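Local coordinates for protein sarcoplasmic calcium-binding proteins II, V, VI, and VII (Branchiostoma lanceolatum, PDB 2SAS) that binds calcium ions through EF-hand loops in amphioxus muscle, where its physiological role is not firmly established, at residues Q8-T13 against E80-M85; K112-S117 against E125-Y130. All coordinates share one frame; numbering follows the deposited sequence.

Contact 1: residues Q8-T13 against E80-M85; sequences QKIKFT and EEYLAM. With CA (calcium ion), chain C.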
loop_
_atom_site.group_PDB
_atom_site.type_symbol
_atom_site.label_atom_id
_atom_site.label_comp_id
_atom_site.label_asym_id
_atom_site.label_seq_id
_atom_site.Cartn_x
_atom_site.Cartn_y
_atom_site.Cartn_z
ATOM N N GLN A 8 8.462 -9.296 1.710
ATOM C CA GLN A 8 7.589 -8.188 1.257
ATOM C C GLN A 8 6.146 -8.430 1.729
ATOM O O GLN A 8 5.491 -7.499 2.256
ATOM C CB GLN A 8 7.658 -8.086 -0.237
ATOM C CG GLN A 8 7.150 -6.890 -0.967
ATOM C CD GLN A 8 7.159 -7.099 -2.488
ATOM O OE1 GLN A 8 8.134 -7.538 -3.115
ATOM N NE2 GLN A 8 5.991 -6.746 -3.032
ATOM N N LYS A 9 5.669 -9.635 1.540
ATOM C CA LYS A 9 4.315 -10.088 1.870
ATOM C C LYS A 9 4.216 -10.239 3.367
ATOM O O LYS A 9 3.127 -10.009 3.908
ATOM C CB LYS A 9 3.872 -11.382 1.172
ATOM C CG LYS A 9 4.217 -11.375 -0.331
ATOM C CD LYS A 9 3.816 -12.661 -1.006
ATOM C CE LYS A 9 4.381 -13.892 -0.284
ATOM N NZ LYS A 9 4.227 -15.147 -1.020
ATOM N N ILE A 10 5.299 -10.665 4.006
ATOM C CA ILE A 10 5.284 -10.743 5.482
ATOM C C ILE A 10 5.135 -9.318 6.049
ATOM O O ILE A 10 4.345 -9.027 6.955
ATOM C CB ILE A 10 6.440 -11.581 6.077
ATOM C CG1 ILE A 10 6.213 -13.096 5.705
ATOM C CG2 ILE A 10 6.378 -11.465 7.616
ATOM C CD1 ILE A 10 7.486 -13.973 5.635
ATOM N N LYS A 11 5.859 -8.379 5.493
ATOM C CA LYS A 11 5.747 -6.979 5.938
ATOM C C LYS A 11 4.269 -6.592 5.775
ATOM O O LYS A 11 3.631 -6.067 6.698
ATOM C CB LYS A 11 6.707 -6.068 5.231
ATOM C CG LYS A 11 6.852 -4.644 5.813
ATOM C CD LYS A 11 7.002 -4.674 7.345
ATOM C CE LYS A 11 7.549 -3.342 7.811
ATOM N NZ LYS A 11 6.480 -2.291 7.763
ATOM N N PHE A 12 3.717 -6.904 4.593
ATOM C CA PHE A 12 2.330 -6.645 4.264
ATOM C C PHE A 12 1.392 -7.065 5.365
ATOM O O PHE A 12 0.565 -6.226 5.777
ATOM C CB PHE A 12 1.892 -7.204 2.924
ATOM C CG PHE A 12 0.491 -6.881 2.501
ATOM C CD1 PHE A 12 -0.573 -7.687 2.862
ATOM C CD2 PHE A 12 0.265 -5.739 1.713
ATOM C CE1 PHE A 12 -1.873 -7.393 2.421
ATOM C CE2 PHE A 12 -1.029 -5.445 1.262
ATOM C CZ PHE A 12 -2.090 -6.272 1.615
ATOM N N THR A 13 1.432 -8.278 5.826
ATOM C CA THR A 13 0.540 -8.720 6.940
ATOM C C THR A 13 0.851 -8.032 8.245
ATOM O O THR A 13 -0.048 -7.813 9.126
ATOM C CB THR A 13 0.625 -10.290 7.044
ATOM O OG1 THR A 13 1.950 -10.603 7.563
ATOM C CG2 THR A 13 0.438 -10.977 5.684
ATOM N N GLU A 80 11.203 -7.503 13.486
ATOM C CA GLU A 80 12.272 -8.512 13.556
ATOM C C GLU A 80 11.806 -9.771 14.253
ATOM O O GLU A 80 12.029 -10.892 13.726
ATOM C CB GLU A 80 13.516 -7.976 14.289
ATOM C CG GLU A 80 13.995 -6.607 13.727
ATOM C CD GLU A 80 13.186 -5.438 14.252
ATOM O OE1 GLU A 80 12.526 -5.511 15.283
ATOM O OE2 GLU A 80 13.242 -4.410 13.555
ATOM N N GLU A 81 11.138 -9.709 15.397
ATOM C CA GLU A 81 10.666 -10.954 16.027
ATOM C C GLU A 81 9.557 -11.602 15.198
ATOM O O GLU A 81 9.498 -12.848 15.112
ATOM C CB GLU A 81 10.216 -10.838 17.462
ATOM C CG GLU A 81 11.076 -9.861 18.304
ATOM C CD GLU A 81 10.499 -9.603 19.655
ATOM O OE1 GLU A 81 9.671 -8.729 19.876
ATOM O OE2 GLU A 81 10.924 -10.408 20.487
ATOM N N TYR A 82 8.717 -10.789 14.594
ATOM C CA TYR A 82 7.638 -11.244 13.718
ATOM C C TYR A 82 8.253 -11.902 12.472
ATOM O O TYR A 82 7.684 -12.930 11.990
ATOM C CB TYR A 82 6.648 -10.114 13.361
ATOM C CG TYR A 82 5.425 -10.468 12.562
ATOM C CD1 TYR A 82 4.290 -11.104 13.097
ATOM C CD2 TYR A 82 5.421 -10.257 11.185
ATOM C CE1 TYR A 82 3.198 -11.476 12.292
ATOM C CE2 TYR A 82 4.352 -10.565 10.384
ATOM C CZ TYR A 82 3.215 -11.183 10.938
ATOM O OH TYR A 82 2.147 -11.481 10.099
ATOM N N LEU A 83 9.354 -11.345 11.992
ATOM C CA LEU A 83 10.037 -11.949 10.780
ATOM C C LEU A 83 10.544 -13.328 11.205
ATOM O O LEU A 83 10.236 -14.372 10.616
ATOM C CB LEU A 83 11.107 -10.990 10.328
ATOM C CG LEU A 83 11.354 -10.725 8.865
ATOM C CD1 LEU A 83 12.769 -10.182 8.640
ATOM C CD2 LEU A 83 11.172 -11.957 7.967
ATOM N N ALA A 84 11.306 -13.338 12.294
ATOM C CA ALA A 84 11.847 -14.555 12.915
ATOM C C ALA A 84 10.799 -15.603 13.079
ATOM O O ALA A 84 11.068 -16.776 12.773
ATOM C CB ALA A 84 12.474 -14.218 14.272
ATOM N N MET A 85 9.625 -15.268 13.589
ATOM C CA MET A 85 8.516 -16.217 13.765
ATOM C C MET A 85 8.155 -16.825 12.402
ATOM O O MET A 85 7.990 -18.048 12.270
ATOM C CB MET A 85 7.284 -15.592 14.390
ATOM C CG MET A 85 6.113 -16.552 14.372
ATOM S SD MET A 85 4.738 -15.786 15.329
ATOM C CE MET A 85 4.460 -14.403 14.207
HETATM CA CA CA C . 9.568 -8.200 22.140
HETATM O O HOH W 1 10.654 -6.329 21.397
#
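Ile10 and Thr13 of one helix meet Tyr82 of another where segments 8-13 and 80-85 draw together, the closest pair of CA atoms being those of Ile10 and Leu83, 7.2 Å apart. Tyr82 and Ile10 fill most of this gap. With CG anti to the backbone N (chi1 -175°), the tyrosine ring reaches out from helix 79-91 and brings OH up to the side of helix 4-18. There OH donates to Thr13 OG1 over 2.7 Å, the threonine oxygen lying in the ring plane at the edge. Thr13 OG1 in turn gives its own hydrogen to Ile10 O, 2.9 Å away and one turn back along the same helix. It can do so because OG1 stands between the backbone N and the carbonyl carbon (chi1 71°), turned back against its own helix. The donor oxygen meets Ile10 O at a C=O...donor angle of 123°, tilted somewhat from the carbonyl plane. Ile10 adds the apolar half of the contact: its CG2 methyl comes in obliquely to the ring, 3.5 Å from Tyr82 CE2 and 3.9 Å from Tyr82 CD2. Trp86 packs edge-to-face with Tyr82, and Leu168 and Leu169 of helix 158-170 lie against Thr13. Just before the tyrosine in the chain, Glu81 binds calcium through OE1 at 2.3 Å, completing a site with Asp70, Asn72, Asp74, the carbonyl of Val76 and a water. The relay of two hydrogen bonds, tyrosine to threonine to main-chain carbonyl, thus satisfies two buried hydroxyls at once, and each bond probably strengthens the other. It ties the ring end to the first EF-hand, while the residue before the tyrosine is a calcium ligand of the second.

Contact 2: residues K112-S117 against E125-Y130; sequences KGMDVS and EEFQNY. With CA (calcium ion), chain D.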
loop_
_atom_site.group_PDB
_atom_site.type_symbol
_atom_site.label_atom_id
_atom_site.label_comp_id
_atom_site.label_asym_id
_atom_site.label_seq_id
_atom_site.Cartn_x
_atom_site.Cartn_y
_atom_site.Cartn_z
ATOM N N LYS A 112 -14.400 -12.323 7.703
ATOM C CA LYS A 112 -15.683 -11.727 8.112
ATOM C C LYS A 112 -15.697 -10.223 7.996
ATOM O O LYS A 112 -16.786 -9.620 7.973
ATOM C CB LYS A 112 -16.030 -12.062 9.557
ATOM C CG LYS A 112 -16.608 -13.451 9.788
ATOM C CD LYS A 112 -16.252 -13.967 11.183
ATOM C CE LYS A 112 -16.460 -15.459 11.267
ATOM N NZ LYS A 112 -16.491 -15.965 12.658
ATOM N N GLY A 113 -14.545 -9.592 7.921
ATOM C CA GLY A 113 -14.524 -8.124 7.777
ATOM C C GLY A 113 -14.620 -7.775 6.310
ATOM O O GLY A 113 -14.840 -6.612 5.944
ATOM N N MET A 114 -14.419 -8.801 5.484
ATOM C CA MET A 114 -14.454 -8.576 4.002
ATOM C C MET A 114 -15.904 -8.844 3.572
ATOM O O MET A 114 -16.520 -8.027 2.878
ATOM C CB MET A 114 -13.438 -9.425 3.308
ATOM C CG MET A 114 -12.051 -8.918 3.372
ATOM S SD MET A 114 -10.919 -10.272 2.913
ATOM C CE MET A 114 -11.110 -10.201 1.122
ATOM N N ASP A 115 -16.415 -9.949 4.061
ATOM C CA ASP A 115 -17.792 -10.341 3.775
ATOM C C ASP A 115 -18.742 -9.397 4.498
ATOM O O ASP A 115 -19.478 -9.828 5.394
ATOM C CB ASP A 115 -17.949 -11.819 4.135
ATOM C CG ASP A 115 -19.317 -12.425 4.072
ATOM O OD1 ASP A 115 -20.239 -11.946 3.387
ATOM O OD2 ASP A 115 -19.475 -13.496 4.719
ATOM N N VAL A 116 -18.799 -8.119 4.133
ATOM C CA VAL A 116 -19.718 -7.173 4.767
ATOM C C VAL A 116 -21.179 -7.649 4.836
ATOM O O VAL A 116 -21.950 -7.215 5.756
ATOM C CB VAL A 116 -19.564 -5.822 4.043
ATOM C CG1 VAL A 116 -20.771 -4.904 4.282
ATOM C CG2 VAL A 116 -18.261 -5.123 4.413
ATOM N N SER A 117 -21.607 -8.534 3.925
ATOM C CA SER A 117 -23.002 -8.976 3.916
ATOM C C SER A 117 -23.352 -10.196 4.729
ATOM O O SER A 117 -24.597 -10.465 4.805
ATOM C CB SER A 117 -23.492 -9.241 2.496
ATOM O OG SER A 117 -22.927 -10.454 2.035
ATOM N N GLU A 125 -18.246 -6.706 -5.231
ATOM C CA GLU A 125 -18.399 -5.380 -4.636
ATOM C C GLU A 125 -17.708 -5.346 -3.275
ATOM O O GLU A 125 -17.048 -4.351 -2.953
ATOM C CB GLU A 125 -19.800 -4.893 -4.583
ATOM C CG GLU A 125 -20.428 -4.175 -3.384
ATOM C CD GLU A 125 -21.420 -5.044 -2.645
ATOM O OE1 GLU A 125 -22.264 -5.559 -3.425
ATOM O OE2 GLU A 125 -21.379 -5.254 -1.437
ATOM N N GLU A 126 -17.850 -6.452 -2.551
ATOM C CA GLU A 126 -17.187 -6.562 -1.221
ATOM C C GLU A 126 -15.690 -6.524 -1.417
ATOM O O GLU A 126 -14.965 -5.758 -0.744
ATOM C CB GLU A 126 -17.605 -7.860 -0.515
ATOM C CG GLU A 126 -19.134 -7.896 -0.293
ATOM C CD GLU A 126 -19.726 -8.993 0.435
ATOM O OE1 GLU A 126 -19.266 -10.139 0.212
ATOM O OE2 GLU A 126 -20.615 -8.899 1.279
ATOM N N PHE A 127 -15.226 -7.278 -2.427
ATOM C CA PHE A 127 -13.791 -7.325 -2.733
ATOM C C PHE A 127 -13.328 -5.921 -3.071
ATOM O O PHE A 127 -12.288 -5.461 -2.559
ATOM C CB PHE A 127 -13.462 -8.423 -3.766
ATOM C CG PHE A 127 -11.983 -8.446 -4.042
ATOM C CD1 PHE A 127 -11.136 -9.020 -3.069
ATOM C CD2 PHE A 127 -11.449 -7.861 -5.189
ATOM C CE1 PHE A 127 -9.758 -9.012 -3.208
ATOM C CE2 PHE A 127 -10.071 -7.871 -5.381
ATOM C CZ PHE A 127 -9.227 -8.434 -4.372
ATOM N N GLN A 128 -14.026 -5.266 -3.977
ATOM C CA GLN A 128 -13.721 -3.871 -4.424
ATOM C C GLN A 128 -13.580 -2.905 -3.226
ATOM O O GLN A 128 -12.809 -1.947 -3.224
ATOM C CB GLN A 128 -14.849 -3.425 -5.317
ATOM C CG GLN A 128 -14.880 -2.207 -6.198
ATOM C CD GLN A 128 -15.876 -2.558 -7.316
ATOM O OE1 GLN A 128 -15.502 -2.990 -8.396
ATOM N NE2 GLN A 128 -17.156 -2.475 -6.937
ATOM N N ASN A 129 -14.405 -3.085 -2.220
ATOM C CA ASN A 129 -14.428 -2.320 -0.991
ATOM C C ASN A 129 -13.190 -2.724 -0.153
ATOM O O ASN A 129 -12.646 -1.935 0.625
ATOM C CB ASN A 129 -15.719 -2.572 -0.213
ATOM C CG ASN A 129 -16.878 -1.718 -0.708
ATOM O OD1 ASN A 129 -16.831 -0.487 -0.580
ATOM N ND2 ASN A 129 -17.919 -2.363 -1.216
ATOM N N TYR A 130 -12.812 -3.980 -0.291
ATOM C CA TYR A 130 -11.625 -4.477 0.466
ATOM C C TYR A 130 -10.427 -3.649 -0.003
ATOM O O TYR A 130 -9.632 -3.122 0.805
ATOM C CB TYR A 130 -11.461 -5.982 0.266
ATOM C CG TYR A 130 -10.132 -6.551 0.645
ATOM C CD1 TYR A 130 -9.735 -6.567 1.993
ATOM C CD2 TYR A 130 -9.221 -7.016 -0.317
ATOM C CE1 TYR A 130 -8.494 -7.064 2.394
ATOM C CE2 TYR A 130 -7.979 -7.509 0.070
ATOM C CZ TYR A 130 -7.618 -7.533 1.415
ATOM O OH TYR A 130 -6.389 -8.035 1.815
HETATM CA CA CA D . -20.770 -11.343 1.319
#
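The Tyr130 ring carries Met114 on one face: the methyl CE stands 3.8 Å above the ring plane and over its centre, only 13° off the normal, a CH-pi contact. Met114 SD lies over the same face, 4.3 Å from the centroid, a Met-aromatic contact, while Met114 CG presses on Tyr130 CD1 at 3.6 Å. The bend at SD (chi3 79°) folds CE back across the ring instead of letting the chain run past it. That same methyl sits at the edge of the Phe127 ring, 4.4 Å from its CD1. With Tyr130 cut back to an alanine, the Met114 thioether would probably lose the face it lies on and be less firmly held, and Leu180 O would lose the hydroxyl that bonds to it. Below this apolar layer the two segments converge on calcium. Asp115 OD1 binds it at 2.2 Å, Ser117 OG joins, and Glu126 grips it with both carboxylate oxygens. The Asp115 and Glu126 carboxylates run side by side with planes 64° apart; the metal probably offsets their like charge. Glu126 OE2 also accepts from Ser117 N, 2.8 Å away, nearly along its C-O axis, which steadies the glutamate against the start of the loop. Asp119 and the carbonyl of Ile121 complete the site, and Gly120 N holds Asp115 OD2. This is the EF-hand closing on its ion: helix 103-114 enters, helix 124-130 leaves, and Phe127 continues the hydrophobic layer onto helix 141-149 through Val141, Val144, Tyr145 and Ile148.

From the N terminus, helix 4-18 runs through the first half of contact 1, and the chain then passes through the first calcium loop, helices 28-42 and 48-69 and the second loop before helix 79-91 closes the contact across 66 residues. Contact 1 therefore joins EF-hand 1 to EF-hand 2. Only afterwards does helix 103-114 lead into contact 2, a short closure over seven residues inside EF-hand 3. The two are in series, neither nested nor crossed, with centres 25 Å apart on opposite sides of the chain's centre. They do not touch, yet Leu136 packs against both Phe12 of segment 8-13 and Tyr130 of segment 125-130.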